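Local coordinates for protein FI20010p1 (Drosophila melanogaster, PDB 7CFB) that is Krimper, a tudor-domain protein of the piRNA pathway that probably helps assemble the piRNA amplification complex in gene silencing, at residues I76-L80 with Q81-P85; N222-D225 with E226-D230; H182-N186 with S187-A191. All coordinates share one frame; numbering follows the deposited sequence.

Contact 1: I76-L80 with Q81-P85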
ATOM      1  N   ILE A  76      -9.940  -4.664   5.467  1.00 37.55           N
ATOM      2  CA  ILE A  76      -8.474  -4.557   5.250  1.00 28.32           C
ATOM      3  C   ILE A  76      -7.832  -4.228   6.590  1.00 30.01           C
ATOM      4  O   ILE A  76      -6.860  -4.842   6.921  1.00 29.80           O
ATOM      5  CB  ILE A  76      -8.129  -3.491   4.203  1.00 28.76           C
ATOM      6  CG1 ILE A  76      -8.828  -3.736   2.867  1.00 27.29           C
ATOM      7  CG2 ILE A  76      -6.626  -3.354   4.067  1.00 23.20           C
ATOM      8  CD1 ILE A  76      -8.931  -2.509   2.017  1.00 27.14           C
ATOM      9  N   LYS A  77      -8.441  -3.326   7.346  1.00 28.33           N
ATOM     10  CA  LYS A  77      -7.901  -2.932   8.666  1.00 35.05           C
ATOM     11  C   LYS A  77      -7.853  -4.155   9.584  1.00 32.03           C
ATOM     12  O   LYS A  77      -6.875  -4.334  10.244  1.00 32.29           O
ATOM     13  CB  LYS A  77      -8.767  -1.827   9.259  1.00 31.67           C
ATOM     14  CG  LYS A  77      -8.881  -0.562   8.430  1.00 29.70           C
ATOM     15  CD  LYS A  77      -9.489   0.564   9.203  1.00 30.62           C
ATOM     16  CE  LYS A  77     -10.566   1.320   8.461  1.00 43.38           C
ATOM     17  NZ  LYS A  77     -10.823   2.643   9.062  1.00 37.81           N
ATOM     18  N   LYS A  78      -8.889  -4.983   9.561  1.00 35.44           N
ATOM     19  CA  LYS A  78      -8.944  -6.200  10.400  1.00 36.99           C
ATOM     20  C   LYS A  78      -7.821  -7.158  10.009  1.00 36.96           C
ATOM     21  O   LYS A  78      -7.249  -7.740  10.887  1.00 33.26           O
ATOM     22  CB  LYS A  78     -10.304  -6.875  10.286  1.00 33.05           C
ATOM     23  CG  LYS A  78     -11.407  -6.298  11.142  1.00 36.10           C
ATOM     24  CD  LYS A  78     -12.627  -7.184  11.093  1.00 44.67           C
ATOM     25  CE  LYS A  78     -13.918  -6.525  11.523  1.00 53.24           C
ATOM     26  NZ  LYS A  78     -13.720  -5.543  12.609  1.00 55.14           N
ATOM     27  N   VAL A  79      -7.562  -7.339   8.723  1.00 33.71           N
ATOM     28  CA  VAL A  79      -6.444  -8.215   8.274  1.00 27.87           C
ATOM     29  C   VAL A  79      -5.115  -7.611   8.725  1.00 27.85           C
ATOM     30  O   VAL A  79      -4.284  -8.323   9.210  1.00 29.52           O
ATOM     31  CB  VAL A  79      -6.447  -8.391   6.753  1.00 34.00           C
ATOM     32  CG1 VAL A  79      -5.115  -8.908   6.241  1.00 33.32           C
ATOM     33  CG2 VAL A  79      -7.578  -9.279   6.306  1.00 28.71           C
ATOM     34  N   LEU A  80      -4.984  -6.303   8.599  1.00 26.04           N
ATOM     35  CA  LEU A  80      -3.712  -5.635   8.918  1.00 32.11           C
ATOM     36  C   LEU A  80      -3.345  -5.824  10.388  1.00 32.42           C
ATOM     37  O   LEU A  80      -2.242  -6.159  10.646  1.00 30.26           O
ATOM     38  CB  LEU A  80      -3.798  -4.163   8.533  1.00 27.12           C
ATOM     39  CG  LEU A  80      -2.447  -3.485   8.432  1.00 40.75           C
ATOM     40  CD1 LEU A  80      -2.397  -2.523   7.270  1.00 37.57           C
ATOM     41  CD2 LEU A  80      -2.098  -2.792   9.726  1.00 36.76           C
ATOM     42  N   GLN A  81      -4.319  -5.763  11.277  1.00 32.61           N
ATOM     43  CA  GLN A  81      -4.091  -5.874  12.740  1.00 39.45           C
ATOM     44  C   GLN A  81      -4.182  -7.329  13.223  1.00 44.01           C
ATOM     45  O   GLN A  81      -4.320  -7.533  14.408  1.00 40.19           O
ATOM     46  CB  GLN A  81      -4.987  -4.887  13.464  1.00 35.09           C
ATOM     47  CG  GLN A  81      -4.585  -3.457  13.200  1.00 35.86           C
ATOM     48  CD  GLN A  81      -5.604  -2.504  13.749  1.00 49.68           C
ATOM     49  OE1 GLN A  81      -5.384  -1.859  14.750  1.00 48.34           O
ATOM     50  NE2 GLN A  81      -6.739  -2.421  13.091  1.00 41.89           N
ATOM     51  N   ARG A  82      -4.195  -8.279  12.297  1.00 32.32           N
ATOM     52  CA  ARG A  82      -4.207  -9.731  12.567  1.00 32.95           C
ATOM     53  C   ARG A  82      -5.450 -10.120  13.362  1.00 40.03           C
ATOM     54  O   ARG A  82      -5.334 -10.958  14.202  1.00 35.20           O
ATOM     55  CB  ARG A  82      -2.894 -10.157  13.231  1.00 35.86           C
ATOM     56  CG  ARG A  82      -1.681 -10.003  12.334  1.00 33.53           C
ATOM     57  CD  ARG A  82      -0.563 -10.975  12.597  1.00 43.85           C
ATOM     58  NE  ARG A  82      -0.850 -12.275  12.055  1.00 43.41           N
ATOM     59  CZ  ARG A  82      -0.094 -13.338  12.223  1.00 49.62           C
ATOM     60  NH1 ARG A  82       1.018 -13.252  12.916  1.00 33.76           N
ATOM     61  NH2 ARG A  82      -0.438 -14.479  11.672  1.00 43.05           N
ATOM     62  N   GLN A  83      -6.582  -9.492  13.069  1.00 37.17           N
ATOM     63  CA  GLN A  83      -7.867  -9.779  13.732  1.00 44.21           C
ATOM     64  C   GLN A  83      -8.643 -10.823  12.928  1.00 39.91           C
ATOM     65  O   GLN A  83      -9.707 -11.165  13.364  1.00 38.84           O
ATOM     66  CB  GLN A  83      -8.653  -8.488  13.954  1.00 35.51           C
ATOM     67  CG  GLN A  83      -7.975  -7.520  14.901  1.00 36.80           C
ATOM     68  CD  GLN A  83      -8.645  -6.172  14.947  1.00 46.56           C
ATOM     69  OE1 GLN A  83      -9.567  -5.889  14.213  1.00 47.72           O
ATOM     70  NE2 GLN A  83      -8.159  -5.305  15.803  1.00 56.32           N
ATOM     71  N   LEU A  84      -8.143 -11.249  11.768  1.00 40.78           N
ATOM     72  CA  LEU A  84      -8.810 -12.303  10.959  1.00 36.50           C
ATOM     73  C   LEU A  84      -7.804 -13.362  10.544  1.00 40.01           C
ATOM     74  O   LEU A  84      -6.784 -13.009  10.045  1.00 45.70           O
ATOM     75  CB  LEU A  84      -9.435 -11.736   9.687  1.00 39.04           C
ATOM     76  CG  LEU A  84     -10.503 -10.661   9.803  1.00 42.05           C
ATOM     77  CD1 LEU A  84     -10.974 -10.296   8.420  1.00 50.63           C
ATOM     78  CD2 LEU A  84     -11.683 -11.134  10.615  1.00 41.86           C
ATOM     79  N   PRO A  85      -8.067 -14.660  10.740  1.00 39.11           N
ATOM     80  CA  PRO A  85      -7.172 -15.685  10.258  1.00 38.90           C
ATOM     81  C   PRO A  85      -7.234 -15.769   8.728  1.00 37.30           C
ATOM     82  O   PRO A  85      -8.242 -15.504   8.180  1.00 34.94           O
ATOM     83  CB  PRO A  85      -7.706 -16.965  10.898  1.00 34.11           C
ATOM     84  CG  PRO A  85      -9.119 -16.658  11.203  1.00 36.80           C
ATOM     85  CD  PRO A  85      -9.178 -15.181  11.487  1.00 34.30           C
TER
HETATM   86  O   HOH W   1      -5.079 -11.045   9.689  1.00 35.32           O

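Contact 2: N222-D225 with E226-D230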
ATOM      1  N   ASN A 222      -0.479   3.651  14.193  1.00 40.80           N
ATOM      2  CA  ASN A 222       0.734   3.374  14.996  1.00 49.13           C
ATOM      3  C   ASN A 222       1.285   2.003  14.608  1.00 42.90           C
ATOM      4  O   ASN A 222       2.464   1.891  14.464  1.00 51.32           O
ATOM      5  CB  ASN A 222       0.438   3.447  16.489  1.00 54.17           C
ATOM      6  CG  ASN A 222       0.168   4.860  16.959  1.00 60.15           C
ATOM      7  OD1 ASN A 222       0.609   5.815  16.334  1.00 64.03           O
ATOM      8  ND2 ASN A 222      -0.546   5.000  18.060  1.00 53.39           N
ATOM      9  N   GLU A 223       0.435   1.007  14.430  1.00 40.94           N
ATOM     10  CA  GLU A 223       0.884  -0.352  14.041  1.00 43.08           C
ATOM     11  C   GLU A 223       1.522  -0.293  12.645  1.00 46.94           C
ATOM     12  O   GLU A 223       2.492  -0.997  12.405  1.00 44.10           O
ATOM     13  CB  GLU A 223      -0.280  -1.336  14.138  1.00 39.16           C
ATOM     14  CG  GLU A 223      -0.160  -2.337  15.276  1.00 52.43           C
ATOM     15  CD  GLU A 223      -0.993  -3.604  15.136  1.00 57.49           C
ATOM     16  OE1 GLU A 223      -0.440  -4.671  14.850  1.00 54.63           O
ATOM     17  OE2 GLU A 223      -2.191  -3.518  15.315  1.00 56.41           O
ATOM     18  N   ILE A 224       0.941   0.488  11.742  1.00 42.15           N
ATOM     19  CA  ILE A 224       1.507   0.608  10.374  1.00 41.74           C
ATOM     20  C   ILE A 224       2.865   1.299  10.442  1.00 45.05           C
ATOM     21  O   ILE A 224       3.788   0.820   9.826  1.00 39.27           O
ATOM     22  CB  ILE A 224       0.544   1.320   9.401  1.00 40.51           C
ATOM     23  CG1 ILE A 224      -0.752   0.533   9.228  1.00 35.23           C
ATOM     24  CG2 ILE A 224       1.230   1.550   8.072  1.00 35.43           C
ATOM     25  CD1 ILE A 224      -1.730   1.139   8.276  1.00 32.23           C
ATOM     26  N   ASP A 225       2.957   2.343  11.244  1.00 43.72           N
ATOM     27  CA  ASP A 225       4.191   3.159  11.316  1.00 41.73           C
ATOM     28  C   ASP A 225       5.370   2.321  11.802  1.00 48.08           C
ATOM     29  O   ASP A 225       6.447   2.550  11.315  1.00 44.42           O
ATOM     30  CB  ASP A 225       3.955   4.494  12.010  1.00 46.15           C
ATOM     31  CG  ASP A 225       5.046   5.500  11.740  1.00 50.29           C
ATOM     32  OD1 ASP A 225       5.259   5.827  10.594  1.00 48.72           O
ATOM     33  OD2 ASP A 225       5.671   5.916  12.680  1.00 52.44           O
ATOM     34  N   GLU A 226       5.162   1.406  12.736  1.00 40.19           N
ATOM     35  CA  GLU A 226       6.290   0.558  13.196  1.00 51.80           C
ATOM     36  C   GLU A 226       6.819  -0.299  12.045  1.00 42.69           C
ATOM     37  O   GLU A 226       8.012  -0.436  11.956  1.00 46.12           O
ATOM     38  CB  GLU A 226       5.903  -0.178  14.471  1.00 48.60           C
ATOM     39  CG  GLU A 226       5.316   0.791  15.467  1.00 52.93           C
ATOM     40  CD  GLU A 226       5.678   0.555  16.909  1.00 78.46           C
ATOM     41  OE1 GLU A 226       4.784   0.171  17.676  1.00 75.19           O
ATOM     42  OE2 GLU A 226       6.849   0.743  17.247  1.00 83.70           O
ATOM     43  N   SER A 227       5.948  -0.840  11.206  1.00 43.20           N
ATOM     44  CA  SER A 227       6.383  -1.608  10.018  1.00 42.94           C
ATOM     45  C   SER A 227       7.144  -0.693   9.055  1.00 44.83           C
ATOM     46  O   SER A 227       8.194  -1.079   8.626  1.00 45.41           O
ATOM     47  CB  SER A 227       5.198  -2.157   9.314  1.00 40.60           C
ATOM     48  OG  SER A 227       5.582  -2.981   8.252  1.00 36.81           O
ATOM     49  N   THR A 228       6.594   0.490   8.791  1.00 38.61           N
ATOM     50  CA  THR A 228       7.130   1.500   7.850  1.00 47.55           C
ATOM     51  C   THR A 228       8.466   2.048   8.345  1.00 46.68           C
ATOM     52  O   THR A 228       9.309   2.275   7.532  1.00 45.74           O
ATOM     53  CB  THR A 228       6.133   2.639   7.615  1.00 51.35           C
ATOM     54  OG1 THR A 228       5.014   2.130   6.897  1.00 51.91           O
ATOM     55  CG2 THR A 228       6.738   3.784   6.837  1.00 47.07           C
ATOM     56  N   SER A 229       8.596   2.245   9.646  1.00 46.85           N
ATOM     57  CA  SER A 229       9.817   2.840  10.237  1.00 49.53           C
ATOM     58  C   SER A 229      10.869   1.793  10.608  1.00 42.88           C
ATOM     59  O   SER A 229      11.891   2.190  11.107  1.00 45.92           O
ATOM     60  CB  SER A 229       9.453   3.688  11.408  1.00 50.57           C
ATOM     61  OG  SER A 229       9.642   2.973  12.612  1.00 60.21           O
ATOM     62  N   ASP A 230      10.591   0.515  10.411  1.00 45.52           N
ATOM     63  CA  ASP A 230      11.550  -0.568  10.743  1.00 40.83           C
ATOM     64  C   ASP A 230      12.907  -0.287  10.098  1.00 48.37           C
ATOM     65  O   ASP A 230      12.943  -0.121   8.896  1.00 44.64           O
ATOM     66  CB  ASP A 230      11.027  -1.941  10.362  1.00 36.91           C
ATOM     67  CG  ASP A 230      11.967  -3.034  10.808  1.00 40.49           C
ATOM     68  OD1 ASP A 230      13.048  -3.081  10.320  1.00 41.24           O
ATOM     69  OD2 ASP A 230      11.579  -3.811  11.636  1.00 43.16           O
TER

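Contact 3: H182-N186 with S187-A191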
ATOM      1  N   HIS A 182      -6.620  20.088  -6.085  1.00 36.62           N
ATOM      2  CA  HIS A 182      -6.637  20.925  -7.308  1.00 37.44           C
ATOM      3  C   HIS A 182      -7.164  20.129  -8.494  1.00 38.39           C
ATOM      4  O   HIS A 182      -7.946  20.644  -9.230  1.00 34.04           O
ATOM      5  CB  HIS A 182      -5.243  21.456  -7.638  1.00 35.38           C
ATOM      6  CG  HIS A 182      -4.738  22.529  -6.740  1.00 37.51           C
ATOM      7  ND1 HIS A 182      -4.747  22.418  -5.385  1.00 38.43           N
ATOM      8  CD2 HIS A 182      -4.162  23.711  -7.011  1.00 35.31           C
ATOM      9  CE1 HIS A 182      -4.241  23.490  -4.853  1.00 36.33           C
ATOM     10  NE2 HIS A 182      -3.879  24.285  -5.826  1.00 52.19           N
ATOM     11  N   GLU A 183      -6.650  18.931  -8.711  1.00 28.80           N
ATOM     12  CA  GLU A 183      -7.123  18.150  -9.858  1.00 27.54           C
ATOM     13  C   GLU A 183      -7.271  16.690  -9.481  1.00 30.57           C
ATOM     14  O   GLU A 183      -6.486  16.179  -8.735  1.00 28.96           O
ATOM     15  CB  GLU A 183      -6.135  18.163 -11.020  1.00 29.81           C
ATOM     16  CG  GLU A 183      -5.751  19.535 -11.488  1.00 45.48           C
ATOM     17  CD  GLU A 183      -4.598  19.572 -12.465  1.00 54.41           C
ATOM     18  OE1 GLU A 183      -4.507  18.678 -13.308  1.00 53.28           O
ATOM     19  OE2 GLU A 183      -3.814  20.487 -12.370  1.00 53.74           O
ATOM     20  N   ASN A 184      -8.287  16.080 -10.044  1.00 31.30           N
ATOM     21  CA  ASN A 184      -8.529  14.641  -9.912  1.00 27.31           C
ATOM     22  C   ASN A 184      -8.777  14.154 -11.322  1.00 31.36           C
ATOM     23  O   ASN A 184      -9.872  14.245 -11.780  1.00 33.84           O
ATOM     24  CB  ASN A 184      -9.632  14.319  -8.913  1.00 27.64           C
ATOM     25  CG  ASN A 184      -9.846  12.839  -8.732  1.00 28.98           C
ATOM     26  OD1 ASN A 184      -9.491  12.062  -9.589  1.00 27.93           O
ATOM     27  ND2 ASN A 184     -10.420  12.450  -7.617  1.00 22.66           N
ATOM     28  N   ASN A 185      -7.754  13.602 -11.988  1.00 31.67           N
ATOM     29  CA  ASN A 185      -7.892  13.134 -13.400  1.00 41.89           C
ATOM     30  C   ASN A 185      -8.451  11.703 -13.460  1.00 44.84           C
ATOM     31  O   ASN A 185      -8.698  11.206 -14.578  1.00 51.83           O
ATOM     32  CB  ASN A 185      -6.569  13.244 -14.164  1.00 58.15           C
ATOM     33  CG  ASN A 185      -5.652  12.062 -13.929  1.00 53.25           C
ATOM     34  OD1 ASN A 185      -4.863  12.059 -12.988  1.00 49.63           O
ATOM     35  ND2 ASN A 185      -5.749  11.054 -14.781  1.00 55.11           N
ATOM     36  N   ASN A 186      -8.635  11.085 -12.293  1.00 46.57           N
ATOM     37  CA  ASN A 186      -9.151   9.715 -12.090  1.00 34.12           C
ATOM     38  C   ASN A 186      -8.049   8.659 -12.040  1.00 53.32           C
ATOM     39  O   ASN A 186      -8.383   7.489 -12.096  1.00 60.88           O
ATOM     40  CB  ASN A 186     -10.412   9.394 -12.881  1.00 42.39           C
ATOM     41  CG  ASN A 186     -11.479  10.432 -12.661  1.00 47.20           C
ATOM     42  OD1 ASN A 186     -11.969  10.610 -11.546  1.00 44.80           O
ATOM     43  ND2 ASN A 186     -11.789  11.146 -13.717  1.00 34.64           N
ATOM     44  N   SER A 187      -6.788   9.029 -12.088  1.00 43.35           N
ATOM     45  CA  SER A 187      -5.816   7.979 -11.739  1.00 38.69           C
ATOM     46  C   SER A 187      -4.919   8.580 -10.665  1.00 35.93           C
ATOM     47  O   SER A 187      -4.557   7.896  -9.751  1.00 33.02           O
ATOM     48  CB  SER A 187      -5.082   7.520 -12.937  1.00 53.02           C
ATOM     49  OG  SER A 187      -4.537   8.628 -13.622  1.00 42.75           O
ATOM     50  N   THR A 188      -4.693   9.878 -10.764  1.00 33.18           N
ATOM     51  CA  THR A 188      -3.773  10.590  -9.852  1.00 30.33           C
ATOM     52  C   THR A 188      -4.375  11.911  -9.405  1.00 30.12           C
ATOM     53  O   THR A 188      -5.321  12.360  -9.990  1.00 30.20           O
ATOM     54  CB  THR A 188      -2.397  10.863 -10.475  1.00 38.64           C
ATOM     55  OG1 THR A 188      -2.480  11.938 -11.394  1.00 34.42           O
ATOM     56  CG2 THR A 188      -1.783   9.677 -11.176  1.00 32.90           C
ATOM     57  N   LEU A 189      -3.774  12.508  -8.400  1.00 28.34           N
ATOM     58  CA  LEU A 189      -4.300  13.754  -7.842  1.00 28.57           C
ATOM     59  C   LEU A 189      -3.234  14.836  -7.849  1.00 35.52           C
ATOM     60  O   LEU A 189      -2.066  14.544  -7.763  1.00 31.55           O
ATOM     61  CB  LEU A 189      -4.679  13.527  -6.379  1.00 26.10           C
ATOM     62  CG  LEU A 189      -5.685  12.446  -6.029  1.00 27.06           C
ATOM     63  CD1 LEU A 189      -5.877  12.389  -4.530  1.00 20.65           C
ATOM     64  CD2 LEU A 189      -7.007  12.695  -6.717  1.00 23.78           C
ATOM     65  N   VAL A 190      -3.692  16.060  -7.970  1.00 30.09           N
ATOM     66  CA  VAL A 190      -2.822  17.221  -7.720  1.00 29.98           C
ATOM     67  C   VAL A 190      -3.464  17.860  -6.503  1.00 28.07           C
ATOM     68  O   VAL A 190      -4.575  18.295  -6.611  1.00 29.71           O
ATOM     69  CB  VAL A 190      -2.735  18.163  -8.925  1.00 29.59           C
ATOM     70  CG1 VAL A 190      -2.042  19.446  -8.550  1.00 33.31           C
ATOM     71  CG2 VAL A 190      -2.057  17.503 -10.102  1.00 30.97           C
ATOM     72  N   ALA A 191      -2.778  17.824  -5.383  1.00 28.46           N
ATOM     73  CA  ALA A 191      -3.330  18.353  -4.127  1.00 37.57           C
ATOM     74  C   ALA A 191      -2.283  19.163  -3.362  1.00 34.47           C
ATOM     75  O   ALA A 191      -1.131  18.906  -3.483  1.00 33.13           O
ATOM     76  CB  ALA A 191      -3.835  17.222  -3.285  1.00 33.09           C
TER

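Contact 1: I76-L80 with Q81-P85
The backbone of Q81-P85 turns back over the last turn of helix 74-80 in a Schellman motif: R82, at positive phi (61°), is the C-prime residue, Q83 N reaches back to K78 O at 2.9 Å, and R82 N donates to V79 O at 3.1 Å. The two bonds differ in approach. Q83 N meets its carbonyl almost head-on, whereas R82 N stands above the plane of the V79 carbonyl, 64° out of it. A water adds a second grip on V79 O and also donates to L84 O, 2.6 Å away, tying the helix end to the outgoing chain. Q81 N closes the last regular turn on K77 O, and the Q81 side chain leans back over the same carbonyl: with CG beside its own backbone N (chi1 -68°), NE2 comes to a weak but nearly straight bond with K77 O. K77 sends its own amine away, to D217 of helix 215-228. Beyond the turn, L84 folds back on the helix end. Its CG lies 3.8 Å from K78 CB, against the aliphatic part of a lysine whose NZ pairs with D74, and its CD2 faces K78 CD. Both L84 and V79 also touch I149, so L84 joins the helix end to helix 147-150, also within the Krimper first tudor domain. Q83 crosses K78 at about a right angle, its OE1 lying 3.6 Å from K78 CG. The other methyl of L84, CD1, meets V79 CG2 at 4.1 Å.

Contact 2: N222-D225 with E226-D230
T228 sits one turn after I224 near the C-terminal end of helix 215-228, and the i to i+4 backbone bond of an alpha helix joins them: T228 N donates to I224 O at 3.0 Å, lying in the plane of that carbonyl. The T228 side chain turns back over the same oxygen. Its CB lies 3.7 Å from I224 O and equally far from D225 O, so it sits between two successive carbonyl oxygens. OG1, placed beside its own backbone N (chi1 -68°), folds toward the preceding turn and donates weakly to I224 O at 3.4 Å; backbone N and hydroxyl of one residue thus share one acceptor. The same OG1 approaches CG2 of I224, the two side chains meeting at a slant. E226 lies against the turn before it: its N bonds to N222 O, and its CG comes to 3.2 Å from that oxygen before the chain bends at chi2. S227 has its CB over I224 O, while its OG is hydrogen-bonded to D103. D225 holds N174 through OD1, and I224 also touches N174, while E223 and S227 lean on I108 of strand 108-117; polar and apolar contacts together seat this end of the helix on the rest of the chain. D230 makes a salt bridge with R239. S229 N donates to D225 O at 2.7 Å, and S229 CB lies only 3.2 Å from the same oxygen, D225 O.

Contact 3: H182-N186 with S187-A191
E183 and V190 stand side by side on one face of a beta hairpin, while N184 and L189 pair on the other. E183 CB lies 4.0 Å from V190 CB, and the extended glutamate runs on until its CD meets V190 CG2. A classic bulge sets H182 and E183 opposite V190: E183 N donates to V190 O at 3.0 Å on a lone pair, H182 N reaches it weakly, and H182 CB touches V190 CG1. On the opposite face L189 CD2 packs 3.5 Å from N184 CG. N184 OD1 accepts from N186 N in an Asx turn. In the loop, N185 crosses T188 obliquely; its CG lies between backbone N and carbonyl carbon (chi1 83°), bringing the amide over the turn. OD1 takes T188 OG1 at 2.9 Å nearly end-on and T188 N from 42° above its plane, while ND2 donates to S187 OG at 2.9 Å, fixing the amide's rotation. Strand 189-194 also pairs with strand 157-161, where L189 packs on I157 and C159. N184 ND2 is held by the carbonyls of M41 and F44, and Y34 of helix 30-36 bonds to S187 O.

Contacts 1 and 2 are neighbours, their centres 15 Å apart: two helix ends distant in sequence meet where helix 74-80 packs against helix 215-228. L80 CD2 lies 3.6 Å from I224 CG1, and Q81 CG lies 3.2 Å from E223 OE2. Both contacts also touch strand 108-117. Contact 3 stands apart, its centre about 30 Å from that of contact 1 and on the opposite side of the chain's centre. Its nearest atoms are about 18 Å from contact 2, although its strand 189-194 precedes helix 215-228 in the chain. In this apo structure none of the three contacts involves a bound ligand.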